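Side-chain contacts in Oxidored_FMN domain-containing protein ([Pseudomonas] geniculata N1, PDB 6L6J), which oxidises the amine 6-hydroxypseudooxynicotine, probably by passing electrons from its FMN to a [4Fe-4S] cluster: residues 6-11 with 307-312; 297-302 with 315-320. All coordinates share one frame; numbering follows the deposited sequence.

Overall arrangement
Both interactions involve the seventh beta-alpha-beta unit of the FMN-binding TIM barrel (strand 293-296, helix 302-310, strand 316-319), and their centres lie 11 Å apart. Interaction 2 joins the loop after strand 293-296 to strand 316-319, on the phosphate side of the flavin pocket; interaction 1 lies farther out, where the N-terminal turn 6-9 packs on the end of helix 302-310, away from the annotated sites. Because that helix runs between the two halves of interaction 2, the segments alternate along the chain. Direct packing connects them: I309 CD1 lies 3.7 Å from I317 CD1, Q308 CG lies 3.8 Å from F299 CE1, and Y6 CE1 lies 3.5 Å from P302 CB.

Interaction 1: residues 6-11 with 307-312; sequences YDILFE and SQIRRG
I8 reaches across to the helix end and meets two neighbours there, I309 and R310, both chiefly with its CD1. Its CG1 stands anti to the backbone N (chi1 178°), which carries the chain away from its own turn and brings CD1 to 3.8 Å from I309 CG2. The two isoleucines lie antiparallel, each running past the other, branch alongside branch. The same CD1 lies over one face of the R310 guanidinium, 3.7 Å from R310 NH1 and displaced from the centre of the group toward its margin, while I8 CG2 comes to 3.9 Å from R310 NH2. Arginine suits this exposed edge because its flat group can rest on a methyl while its N-H groups point elsewhere in its plane; the bend at chi2 (-86°) turns the chain back toward I8. Here a 3-10 turn near the N-terminus packs on the outer helix of the seventh beta-alpha unit of the TIM barrel, the helix that leads from strand 293-296 to strand 316-319. Deeper in, L9 adds a looser touch, its CD2 4.4 Å from I309 CG1, and its side chain also packs on M305 and V306 of the same helix. I309 in turn rests on I317 of strand 316-319, so this isoleucine lies between the N-terminal turn and the barrel strand, with apolar partners in both. Just beyond, G312 closes the helix with a Schellman motif, where its positive phi favours glycine.

Interaction 2: residues 297-302 with 315-320; sequences GRFTSP and DLIGAA. With FMN (flavin mononucleotide), chain B.
F299 turns its side chain toward strand 316-319, meeting I317 and G318. Its CB already lies 4.1 Å from I317 CG2. With CG anti to the carbonyl carbon (chi1 -67°), the ring then carries CD2 to 4.0 Å from the same methyl, the two side chains crossing at a slant. CD2 also approaches G318 O at 3.5 Å, the oxygen lying at the ring edge, near its plane; CE2 is farther from that oxygen. Phenylalanine suits the place because a flat ring can turn its C-H edge to this carbonyl while CB and CD2 sit against the methyl. The ring also touches M305 of helix 302-310. The amide N of G297 sits over one face, off the ring centre; having no side chain, glycine lets the backbone come this close. Strand and loop share no direct hydrogen bond; a water joins them, accepting from G297 N and F299 N and donating to G318 O and, at 2.8 Å, to FMN O2P. A320 N also donates to O2P, at 2.9 Å and almost straight (177°), whereas the bond from R298 N to FMN O1P is weak. At this phosphate end of a TIM-barrel flavin site, the two N-H groups that donate to the water would probably polarise it, strengthening its donation to the phosphate.

Interaction 1: residues 6-11 with 307-312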
ATOM      1  N   TYR A   6     -13.454  22.396  10.306  1.00 32.30           N
ATOM      2  CA  TYR A   6     -12.470  22.013   9.264  1.00 32.23           C
ATOM      3  C   TYR A   6     -12.008  23.225   8.456  1.00 31.79           C
ATOM      4  O   TYR A   6     -11.116  23.013   7.597  1.00 32.72           O
ATOM      5  CB  TYR A   6     -13.028  20.890   8.389  1.00 29.34           C
ATOM      6  CG  TYR A   6     -13.547  19.752   9.221  1.00 27.63           C
ATOM      7  CD1 TYR A   6     -12.727  19.081  10.102  1.00 26.28           C
ATOM      8  CD2 TYR A   6     -14.872  19.364   9.145  1.00 29.51           C
ATOM      9  CE1 TYR A   6     -13.217  18.058  10.902  1.00 30.09           C
ATOM     10  CE2 TYR A   6     -15.378  18.333   9.922  1.00 29.74           C
ATOM     11  CZ  TYR A   6     -14.551  17.686  10.820  1.00 31.00           C
ATOM     12  OH  TYR A   6     -15.059  16.669  11.590  1.00 33.66           O
ATOM     13  N   ASP A   7     -12.532  24.423   8.728  1.00 29.99           N
ATOM     14  CA  ASP A   7     -12.135  25.660   7.997  1.00 31.64           C
ATOM     15  C   ASP A   7     -10.602  25.717   7.895  1.00 31.21           C
ATOM     16  O   ASP A   7     -10.095  26.056   6.799  1.00 28.91           O
ATOM     17  CB  ASP A   7     -12.676  26.931   8.674  1.00 33.46           C
ATOM     18  CG  ASP A   7     -14.154  27.244   8.445  1.00 31.75           C
ATOM     19  OD1 ASP A   7     -14.819  26.501   7.716  1.00 31.11           O
ATOM     20  OD2 ASP A   7     -14.645  28.232   9.032  1.00 33.91           O
ATOM     21  N   ILE A   8      -9.904  25.396   8.993  1.00 31.25           N
ATOM     22  CA  ILE A   8      -8.412  25.491   9.149  1.00 33.11           C
ATOM     23  C   ILE A   8      -7.682  24.595   8.124  1.00 31.40           C
ATOM     24  O   ILE A   8      -6.561  24.963   7.663  1.00 30.74           O
ATOM     25  CB  ILE A   8      -7.986  25.148  10.595  1.00 34.51           C
ATOM     26  CG1 ILE A   8      -6.466  25.187  10.764  1.00 33.71           C
ATOM     27  CG2 ILE A   8      -8.551  23.802  11.032  1.00 36.00           C
ATOM     28  CD1 ILE A   8      -6.016  25.629  12.132  1.00 34.40           C
ATOM     29  N   LEU A   9      -8.275  23.461   7.762  1.00 28.92           N
ATOM     30  CA  LEU A   9      -7.679  22.523   6.773  1.00 27.71           C
ATOM     31  C   LEU A   9      -7.633  23.142   5.365  1.00 27.76           C
ATOM     32  O   LEU A   9      -6.824  22.624   4.561  1.00 28.86           O
ATOM     33  CB  LEU A   9      -8.515  21.244   6.737  1.00 25.45           C
ATOM     34  CG  LEU A   9      -8.482  20.388   7.984  1.00 22.87           C
ATOM     35  CD1 LEU A   9      -9.091  19.041   7.679  1.00 21.73           C
ATOM     36  CD2 LEU A   9      -7.061  20.247   8.515  1.00 22.78           C
ATOM     37  N   PHE A  10      -8.446  24.174   5.092  1.00 25.96           N
ATOM     38  CA  PHE A  10      -8.621  24.820   3.761  1.00 25.98           C
ATOM     39  C   PHE A  10      -7.964  26.201   3.684  1.00 26.26           C
ATOM     40  O   PHE A  10      -8.080  26.847   2.646  1.00 28.04           O
ATOM     41  CB  PHE A  10     -10.108  24.921   3.424  1.00 25.65           C
ATOM     42  CG  PHE A  10     -10.719  23.565   3.199  1.00 27.84           C
ATOM     43  CD1 PHE A  10     -10.614  22.935   1.956  1.00 27.05           C
ATOM     44  CD2 PHE A  10     -11.338  22.884   4.243  1.00 26.23           C
ATOM     45  CE1 PHE A  10     -11.155  21.669   1.761  1.00 26.68           C
ATOM     46  CE2 PHE A  10     -11.888  21.624   4.036  1.00 27.01           C
ATOM     47  CZ  PHE A  10     -11.790  21.014   2.803  1.00 27.58           C
ATOM     48  N   GLU A  11      -7.250  26.637   4.712  1.00 28.42           N
ATOM     49  CA  GLU A  11      -6.528  27.935   4.644  1.00 30.58           C
ATOM     50  C   GLU A  11      -5.370  27.729   3.677  1.00 29.47           C
ATOM     51  O   GLU A  11      -4.750  26.674   3.723  1.00 30.36           O
ATOM     52  CB  GLU A  11      -6.013  28.381   6.015  1.00 32.29           C
ATOM     53  CG  GLU A  11      -7.070  28.356   7.097  1.00 34.24           C
ATOM     54  CD  GLU A  11      -6.616  28.895   8.439  1.00 36.50           C
ATOM     55  OE1 GLU A  11      -5.460  29.390   8.549  1.00 37.82           O
ATOM     56  OE2 GLU A  11      -7.423  28.822   9.367  1.00 39.05           O
ATOM     57  N   SER A 307      -6.294  18.483  14.650  1.00 31.04           N
ATOM     58  CA  SER A 307      -5.515  18.392  15.918  1.00 28.80           C
ATOM     59  C   SER A 307      -4.017  18.494  15.620  1.00 29.27           C
ATOM     60  O   SER A 307      -3.315  19.215  16.333  1.00 30.76           O
ATOM     61  CB  SER A 307      -5.848  17.125  16.641  1.00 27.63           C
ATOM     62  OG  SER A 307      -5.396  17.164  17.971  1.00 27.92           O
ATOM     63  N   GLN A 308      -3.556  17.820  14.575  1.00 27.91           N
ATOM     64  CA  GLN A 308      -2.129  17.837  14.190  1.00 29.53           C
ATOM     65  C   GLN A 308      -1.696  19.296  14.018  1.00 31.78           C
ATOM     66  O   GLN A 308      -0.556  19.617  14.424  1.00 31.42           O
ATOM     67  CB  GLN A 308      -1.907  16.994  12.924  1.00 29.66           C
ATOM     68  CG  GLN A 308      -1.937  15.485  13.162  1.00 28.32           C
ATOM     69  CD  GLN A 308      -0.701  15.008  13.876  1.00 25.14           C
ATOM     70  OE1 GLN A 308       0.410  15.383  13.545  1.00 26.18           O
ATOM     71  NE2 GLN A 308      -0.883  14.204  14.893  1.00 24.11           N
ATOM     72  N   ILE A 309      -2.580  20.132  13.448  1.00 34.21           N
ATOM     73  CA  ILE A 309      -2.313  21.572  13.116  1.00 36.52           C
ATOM     74  C   ILE A 309      -2.408  22.452  14.381  1.00 33.16           C
ATOM     75  O   ILE A 309      -1.451  23.199  14.678  1.00 30.29           O
ATOM     76  CB  ILE A 309      -3.277  22.104  12.028  1.00 37.90           C
ATOM     77  CG1 ILE A 309      -3.413  21.168  10.812  1.00 38.99           C
ATOM     78  CG2 ILE A 309      -2.861  23.519  11.623  1.00 34.87           C
ATOM     79  CD1 ILE A 309      -2.131  20.940  10.020  1.00 38.09           C
ATOM     80  N   ARG A 310      -3.535  22.368  15.079  1.00 32.94           N
ATOM     81  CA  ARG A 310      -3.847  23.151  16.305  1.00 35.74           C
ATOM     82  C   ARG A 310      -2.736  22.959  17.342  1.00 34.09           C
ATOM     83  O   ARG A 310      -2.324  23.959  17.917  1.00 36.00           O
ATOM     84  CB  ARG A 310      -5.189  22.730  16.927  1.00 39.12           C
ATOM     85  CG  ARG A 310      -6.419  22.942  16.050  1.00 38.99           C
ATOM     86  CD  ARG A 310      -7.028  24.325  16.147  1.00 44.08           C
ATOM     87  NE  ARG A 310      -8.330  24.364  15.479  1.00 51.11           N
ATOM     88  CZ  ARG A 310      -8.890  25.440  14.907  1.00 49.73           C
ATOM     89  NH1 ARG A 310      -8.272  26.616  14.900  1.00 42.73           N
ATOM     90  NH2 ARG A 310     -10.073  25.310  14.324  1.00 50.84           N
ATOM     91  N   ARG A 311      -2.257  21.728  17.549  1.00 32.92           N
ATOM     92  CA  ARG A 311      -1.245  21.382  18.599  1.00 31.80           C
ATOM     93  C   ARG A 311       0.181  21.590  18.058  1.00 30.53           C
ATOM     94  O   ARG A 311       1.136  21.298  18.792  1.00 25.71           O
ATOM     95  CB  ARG A 311      -1.462  19.955  19.105  1.00 29.78           C
ATOM     96  CG  ARG A 311      -2.847  19.720  19.697  1.00 32.28           C
ATOM     97  CD  ARG A 311      -3.239  18.256  19.820  1.00 34.58           C
ATOM     98  NE  ARG A 311      -2.043  17.420  19.908  1.00 37.79           N
ATOM     99  CZ  ARG A 311      -1.658  16.489  19.038  1.00 34.86           C
ATOM    100  NH1 ARG A 311      -2.392  16.160  17.989  1.00 37.00           N
ATOM    101  NH2 ARG A 311      -0.524  15.861  19.248  1.00 35.97           N
ATOM    102  N   GLY A 312       0.315  22.101  16.828  1.00 29.68           N
ATOM    103  CA  GLY A 312       1.592  22.619  16.290  1.00 31.28           C
ATOM    104  C   GLY A 312       2.568  21.514  15.893  1.00 30.90           C
ATOM    105  O   GLY A 312       3.811  21.754  15.886  1.00 31.57           O
TER

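Interaction 2: residues 297-302 with 315-320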
ATOM      1  N   GLY A 297       0.944  10.235   8.453  1.00 27.34           N
ATOM      2  CA  GLY A 297       0.536   9.325   9.536  1.00 26.70           C
ATOM      3  C   GLY A 297      -0.665   8.498   9.156  1.00 25.98           C
ATOM      4  O   GLY A 297      -1.520   8.253   9.997  1.00 29.13           O
ATOM      5  N   ARG A 298      -0.744   8.086   7.910  1.00 28.43           N
ATOM      6  CA  ARG A 298      -1.939   7.389   7.361  1.00 29.09           C
ATOM      7  C   ARG A 298      -3.196   8.158   7.784  1.00 27.77           C
ATOM      8  O   ARG A 298      -4.176   7.518   8.213  1.00 27.82           O
ATOM      9  CB  ARG A 298      -1.973   5.931   7.827  1.00 27.98           C
ATOM     10  CG  ARG A 298      -2.561   4.979   6.794  1.00 29.90           C
ATOM     11  CD  ARG A 298      -3.390   3.858   7.393  1.00 32.96           C
ATOM     12  NE  ARG A 298      -2.659   3.143   8.425  1.00 33.62           N
ATOM     13  CZ  ARG A 298      -3.187   2.651   9.538  1.00 32.01           C
ATOM     14  NH1 ARG A 298      -4.486   2.734   9.760  1.00 31.41           N
ATOM     15  NH2 ARG A 298      -2.405   2.060  10.422  1.00 31.58           N
ATOM     16  N   PHE A 299      -3.165   9.487   7.635  1.00 27.59           N
ATOM     17  CA  PHE A 299      -4.210  10.405   8.156  1.00 26.86           C
ATOM     18  C   PHE A 299      -5.516  10.140   7.403  1.00 28.00           C
ATOM     19  O   PHE A 299      -5.526  10.216   6.171  1.00 27.05           O
ATOM     20  CB  PHE A 299      -3.723  11.850   8.092  1.00 23.99           C
ATOM     21  CG  PHE A 299      -2.572  12.176   9.015  1.00 23.94           C
ATOM     22  CD1 PHE A 299      -2.647  11.919  10.383  1.00 23.20           C
ATOM     23  CD2 PHE A 299      -1.427  12.794   8.529  1.00 22.60           C
ATOM     24  CE1 PHE A 299      -1.596  12.258  11.225  1.00 23.01           C
ATOM     25  CE2 PHE A 299      -0.389  13.149   9.378  1.00 22.21           C
ATOM     26  CZ  PHE A 299      -0.474  12.876  10.723  1.00 22.91           C
ATOM     27  N   THR A 300      -6.578   9.820   8.149  1.00 32.13           N
ATOM     28  CA  THR A 300      -7.931   9.459   7.638  1.00 32.13           C
ATOM     29  C   THR A 300      -9.031  10.199   8.406  1.00 32.28           C
ATOM     30  O   THR A 300     -10.066  10.490   7.791  1.00 31.84           O
ATOM     31  CB  THR A 300      -8.168   7.947   7.756  1.00 34.01           C
ATOM     32  OG1 THR A 300      -6.929   7.296   7.460  1.00 34.80           O
ATOM     33  CG2 THR A 300      -9.276   7.476   6.839  1.00 33.43           C
ATOM     34  N   SER A 301      -8.845  10.380   9.721  1.00 35.65           N
ATOM     35  CA  SER A 301      -9.725  11.154  10.634  1.00 36.77           C
ATOM     36  C   SER A 301      -9.507  12.647  10.418  1.00 37.17           C
ATOM     37  O   SER A 301      -8.417  13.169  10.672  1.00 37.32           O
ATOM     38  CB  SER A 301      -9.493  10.801  12.086  1.00 41.74           C
ATOM     39  OG  SER A 301     -10.290  11.621  12.962  1.00 40.18           O
ATOM     40  N   PRO A 302     -10.552  13.379   9.972  1.00 36.47           N
ATOM     41  CA  PRO A 302     -10.461  14.833   9.830  1.00 36.12           C
ATOM     42  C   PRO A 302     -10.121  15.558  11.142  1.00 34.91           C
ATOM     43  O   PRO A 302      -9.447  16.573  11.076  1.00 37.08           O
ATOM     44  CB  PRO A 302     -11.858  15.255   9.343  1.00 38.10           C
ATOM     45  CG  PRO A 302     -12.470  13.979   8.778  1.00 37.78           C
ATOM     46  CD  PRO A 302     -11.873  12.850   9.591  1.00 35.60           C
ATOM     47  N   ASP A 315       2.278  21.824   9.717  1.00 32.42           N
ATOM     48  CA  ASP A 315       1.575  22.909   8.978  1.00 29.68           C
ATOM     49  C   ASP A 315       0.714  22.257   7.902  1.00 29.17           C
ATOM     50  O   ASP A 315      -0.369  22.789   7.620  1.00 27.91           O
ATOM     51  CB  ASP A 315       2.570  23.902   8.395  1.00 28.50           C
ATOM     52  CG  ASP A 315       3.399  24.529   9.491  1.00 30.94           C
ATOM     53  OD1 ASP A 315       2.806  25.274  10.305  1.00 28.45           O
ATOM     54  OD2 ASP A 315       4.627  24.206   9.559  1.00 32.53           O
ATOM     55  N   LEU A 316       1.180  21.130   7.352  1.00 28.30           N
ATOM     56  CA  LEU A 316       0.525  20.437   6.214  1.00 27.18           C
ATOM     57  C   LEU A 316       0.261  18.970   6.559  1.00 26.33           C
ATOM     58  O   LEU A 316       1.171  18.300   7.064  1.00 27.22           O
ATOM     59  CB  LEU A 316       1.425  20.584   4.991  1.00 27.53           C
ATOM     60  CG  LEU A 316       1.538  22.003   4.451  1.00 27.95           C
ATOM     61  CD1 LEU A 316       2.702  22.131   3.479  1.00 29.01           C
ATOM     62  CD2 LEU A 316       0.235  22.424   3.788  1.00 29.25           C
ATOM     63  N   ILE A 317      -0.968  18.522   6.311  1.00 25.81           N
ATOM     64  CA  ILE A 317      -1.407  17.101   6.401  1.00 26.45           C
ATOM     65  C   ILE A 317      -0.818  16.360   5.189  1.00 27.60           C
ATOM     66  O   ILE A 317      -1.424  16.440   4.071  1.00 25.96           O
ATOM     67  CB  ILE A 317      -2.947  17.025   6.458  1.00 27.11           C
ATOM     68  CG1 ILE A 317      -3.498  17.809   7.654  1.00 27.99           C
ATOM     69  CG2 ILE A 317      -3.462  15.590   6.457  1.00 27.81           C
ATOM     70  CD1 ILE A 317      -2.830  17.486   8.972  1.00 27.53           C
ATOM     71  N   GLY A 318       0.322  15.692   5.393  1.00 25.77           N
ATOM     72  CA  GLY A 318       0.937  14.829   4.368  1.00 27.29           C
ATOM     73  C   GLY A 318       0.161  13.536   4.218  1.00 25.10           C
ATOM     74  O   GLY A 318      -0.167  12.940   5.257  1.00 25.25           O
ATOM     75  N   ALA A 319      -0.113  13.113   2.985  1.00 22.84           N
ATOM     76  CA  ALA A 319      -0.767  11.810   2.713  1.00 25.48           C
ATOM     77  C   ALA A 319      -0.224  11.174   1.434  1.00 24.31           C
ATOM     78  O   ALA A 319       0.056  11.897   0.473  1.00 24.81           O
ATOM     79  CB  ALA A 319      -2.259  11.973   2.642  1.00 26.05           C
ATOM     80  N   ALA A 320      -0.082   9.853   1.454  1.00 25.17           N
ATOM     81  CA  ALA A 320       0.057   9.000   0.246  1.00 26.12           C
ATOM     82  C   ALA A 320      -1.139   8.041   0.225  1.00 24.35           C
ATOM     83  O   ALA A 320      -2.058   8.280  -0.560  1.00 22.50           O
ATOM     84  CB  ALA A 320       1.401   8.278   0.228  1.00 25.59           C
TER
HETATM   85  N1  FMN B 701       8.022   7.867  -0.619  1.00 30.60           N
HETATM   86  C2  FMN B 701       8.996   8.481  -1.363  1.00 31.69           C
HETATM   87  O2  FMN B 701       9.692   9.333  -0.802  1.00 34.56           O
HETATM   88  N3  FMN B 701       9.227   8.250  -2.662  1.00 29.69           N
HETATM   89  C4  FMN B 701       8.486   7.360  -3.343  1.00 28.54           C
HETATM   90  O4  FMN B 701       8.702   7.145  -4.535  1.00 23.32           O
HETATM   91  C4A FMN B 701       7.419   6.617  -2.617  1.00 29.52           C
HETATM   92  N5  FMN B 701       6.641   5.702  -3.243  1.00 29.28           N
HETATM   93  C5A FMN B 701       5.635   5.113  -2.558  1.00 30.51           C
HETATM   94  C6  FMN B 701       4.784   4.228  -3.216  1.00 28.75           C
HETATM   95  C7  FMN B 701       3.747   3.646  -2.514  1.00 27.65           C
HETATM   96  C7M FMN B 701       2.893   2.660  -3.211  1.00 29.78           C
HETATM   97  C8  FMN B 701       3.511   3.973  -1.102  1.00 28.42           C
HETATM   98  C8M FMN B 701       2.413   3.324  -0.312  1.00 33.08           C
HETATM   99  C9  FMN B 701       4.335   4.844  -0.440  1.00 27.87           C
HETATM  100  C9A FMN B 701       5.391   5.447  -1.110  1.00 28.46           C
HETATM  101  N10 FMN B 701       6.217   6.377  -0.463  1.00 28.02           N
HETATM  102  C10 FMN B 701       7.221   6.962  -1.194  1.00 27.22           C
HETATM  103  C1' FMN B 701       6.034   6.761   0.973  1.00 29.24           C
HETATM  104  C2' FMN B 701       4.929   7.790   1.115  1.00 26.33           C
HETATM  105  O2' FMN B 701       5.388   8.977   0.493  1.00 25.77           O
HETATM  106  C3' FMN B 701       4.591   8.093   2.544  1.00 27.04           C
HETATM  107  O3' FMN B 701       5.723   8.703   3.164  1.00 29.14           O
HETATM  108  C4' FMN B 701       4.163   6.874   3.360  1.00 26.57           C
HETATM  109  O4' FMN B 701       3.252   6.053   2.592  1.00 27.59           O
HETATM  110  C5' FMN B 701       3.547   7.288   4.690  1.00 22.79           C
HETATM  111  O5' FMN B 701       2.388   8.057   4.420  1.00 24.04           O
HETATM  112  P   FMN B 701       0.927   7.358   4.383  1.00 25.80           P
HETATM  113  O1P FMN B 701       0.683   6.832   5.779  1.00 23.09           O
HETATM  114  O2P FMN B 701       0.043   8.498   3.982  1.00 26.19           O
HETATM  115  O3P FMN B 701       1.030   6.268   3.333  1.00 25.32           O
HETATM  116  O   HOH W   1      -0.505  10.243   6.131  1.00 33.06           O